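Long-range contact in hypothetical protein (Aeropyrum pernix, PDB 2P6H), which is of unknown function but belongs to the UPF0047 (YjbQ) family and assembles from three copies of the chain: residues Val41-Ala46 with Ile114-Met119. Residues are numbered along the deposited sequence; the frame is centred on the assembly and turned at random.
Sequences VPHTTA and ILFVEM. With SO4 (sulfate ion), chain C.
A46 and F116 meet where the loop after strand 35-40 enters strand 46-51, an outer strand, within this chain, of the antiparallel sheet 15-18/113-118/46-51 in this UPF0047 (YjbQ) protein. A46 and E118 form a non-hydrogen-bonded antiparallel pair with CA atoms 4.7 Å apart, and A46 CA also gives a CA-H...O contact to V117 O. The tight apolar part is at F116. With CG anti to the backbone N (chi1 -175°), the end of its ring comes toward the loop, and F116 CZ lies 3.6 Å from A46 CB. V41 CG1 approaches F116 CE2 obliquely at a looser 4.1 Å, while H43 CD2 comes to the ring edge near its plane; R125 and V127 of strand 124-133 also touch this ring. Where the strands part, the hold is slighter: M119 N makes a weak, bent bond to T45 O (3.4 Å, 138°). E118 OE1 reaches back to the same N-H in a second weak bond and also accepts from D120 N, whereas OE2 forms a salt bridge with R125.

On its other side the loop cradles a sulfate, probably from the crystallisation liquor, which R125 also binds. Consistent with an anion-binding pocket, T45 OG1, also bonded to R125 NH2, bonds to sulfate O3, and T44 holds O4 twice, through OG1 and through a nearly straight N-H...O4 bond of 2.8 Å from its backbone N.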
loop_
_atom_site.group_PDB
_atom_site.type_symbol
_atom_site.label_atom_id
_atom_site.label_comp_id
_atom_site.label_asym_id
_atom_site.label_seq_id
_atom_site.Cartn_x
_atom_site.Cartn_y
_atom_site.Cartn_z
ATOM N N VAL A 41 -9.010 -0.006 7.767
ATOM C CA VAL A 41 -9.300 0.691 8.998
ATOM C C VAL A 41 -9.601 2.171 8.676
ATOM O O VAL A 41 -9.006 2.775 7.793
ATOM C CB VAL A 41 -8.108 0.474 9.989
ATOM C CG1 VAL A 41 -7.637 -0.978 9.931
ATOM C CG2 VAL A 41 -6.955 1.392 9.629
ATOM N N PRO A 42 -10.619 2.722 9.332
ATOM C CA PRO A 42 -11.026 4.100 9.115
ATOM C C PRO A 42 -10.181 5.098 9.937
ATOM O O PRO A 42 -10.518 6.267 10.060
ATOM C CB PRO A 42 -12.461 4.150 9.594
ATOM C CG PRO A 42 -12.439 3.270 10.833
ATOM C CD PRO A 42 -11.527 2.089 10.289
ATOM N N HIS A 43 -9.065 4.621 10.480
ATOM C CA HIS A 43 -8.216 5.476 11.317
ATOM C C HIS A 43 -7.025 6.076 10.570
ATOM O O HIS A 43 -6.424 5.408 9.733
ATOM C CB HIS A 43 -7.702 4.677 12.522
ATOM C CG HIS A 43 -8.782 3.981 13.296
ATOM N ND1 HIS A 43 -9.806 4.659 13.922
ATOM C CD2 HIS A 43 -8.996 2.665 13.540
ATOM C CE1 HIS A 43 -10.607 3.792 14.516
ATOM N NE2 HIS A 43 -10.139 2.575 14.298
ATOM N N THR A 44 -6.700 7.330 10.882
ATOM C CA THR A 44 -5.561 8.012 10.273
ATOM C C THR A 44 -4.310 7.854 11.156
ATOM O O THR A 44 -3.223 8.261 10.760
ATOM C CB THR A 44 -5.808 9.534 10.106
ATOM O OG1 THR A 44 -5.961 10.137 11.400
ATOM C CG2 THR A 44 -7.052 9.802 9.267
ATOM N N THR A 45 -4.470 7.281 12.350
ATOM C CA THR A 45 -3.276 7.076 13.200
ATOM C C THR A 45 -3.112 5.625 13.617
ATOM O O THR A 45 -2.483 5.307 14.617
ATOM C CB THR A 45 -3.364 7.906 14.483
ATOM O OG1 THR A 45 -4.567 7.572 15.177
ATOM C CG2 THR A 45 -3.389 9.399 14.144
ATOM N N ALA A 46 -3.638 4.754 12.770
ATOM C CA ALA A 46 -3.456 3.318 12.905
ATOM C C ALA A 46 -3.375 2.799 11.500
ATOM O O ALA A 46 -3.748 3.463 10.542
ATOM C CB ALA A 46 -4.625 2.624 13.702
ATOM N N ILE A 114 -2.676 -10.992 9.189
ATOM C CA ILE A 114 -3.230 -9.647 9.145
ATOM C C ILE A 114 -2.912 -8.947 10.441
ATOM O O ILE A 114 -3.406 -9.298 11.505
ATOM C CB ILE A 114 -4.760 -9.694 8.955
ATOM C CG1 ILE A 114 -5.096 -10.475 7.683
ATOM C CG2 ILE A 114 -5.305 -8.262 8.787
ATOM C CD1 ILE A 114 -6.541 -10.896 7.413
ATOM N N LEU A 115 -2.079 -7.920 10.365
ATOM C CA LEU A 115 -1.658 -7.219 11.565
ATOM C C LEU A 115 -2.209 -5.807 11.704
ATOM O O LEU A 115 -2.070 -4.983 10.800
ATOM C CB LEU A 115 -0.127 -7.147 11.603
ATOM C CG LEU A 115 0.577 -8.499 11.404
ATOM C CD1 LEU A 115 2.074 -8.312 11.343
ATOM C CD2 LEU A 115 0.204 -9.439 12.547
ATOM N N PHE A 116 -2.840 -5.535 12.841
ATOM C CA PHE A 116 -3.351 -4.204 13.125
ATOM C C PHE A 116 -2.151 -3.480 13.731
ATOM O O PHE A 116 -1.518 -3.983 14.664
ATOM C CB PHE A 116 -4.476 -4.239 14.160
ATOM C CG PHE A 116 -5.111 -2.896 14.393
ATOM C CD1 PHE A 116 -4.545 -1.993 15.283
ATOM C CD2 PHE A 116 -6.263 -2.523 13.701
ATOM C CE1 PHE A 116 -5.111 -0.736 15.486
ATOM C CE2 PHE A 116 -6.842 -1.265 13.895
ATOM C CZ PHE A 116 -6.264 -0.371 14.790
ATOM N N VAL A 117 -1.835 -2.310 13.193
ATOM C CA VAL A 117 -0.717 -1.541 13.703
ATOM C C VAL A 117 -1.199 -0.279 14.385
ATOM O O VAL A 117 -1.586 0.693 13.750
ATOM C CB VAL A 117 0.144 -1.139 12.525
ATOM C CG1 VAL A 117 1.383 -0.392 13.014
ATOM C CG2 VAL A 117 0.574 -2.372 11.751
ATOM N N GLU A 118 -1.212 -0.298 15.716
ATOM C CA GLU A 118 -1.648 0.851 16.522
ATOM C C GLU A 118 -0.461 1.788 16.761
ATOM O O GLU A 118 0.618 1.342 17.165
ATOM C CB GLU A 118 -2.196 0.364 17.873
ATOM C CG GLU A 118 -2.551 1.461 18.875
ATOM C CD GLU A 118 -3.642 2.390 18.367
ATOM O OE1 GLU A 118 -3.327 3.306 17.575
ATOM O OE2 GLU A 118 -4.814 2.200 18.750
ATOM N N MET A 119 -0.652 3.079 16.508
ATOM C CA MET A 119 0.425 4.037 16.716
ATOM C C MET A 119 0.010 5.180 17.640
ATOM O O MET A 119 0.815 6.062 17.955
ATOM C CB MET A 119 0.924 4.563 15.363
ATOM C CG MET A 119 1.611 3.459 14.557
ATOM S SD MET A 119 2.038 3.866 12.867
ATOM C CE MET A 119 0.511 3.455 12.024
HETATM S S SO4 C . -8.126 8.566 13.911
HETATM O O1 SO4 C . -7.513 9.688 14.764
HETATM O O2 SO4 C . -9.457 8.159 14.363
HETATM O O3 SO4 C . -7.297 7.365 13.959
HETATM O O4 SO4 C . -8.237 8.988 12.521
#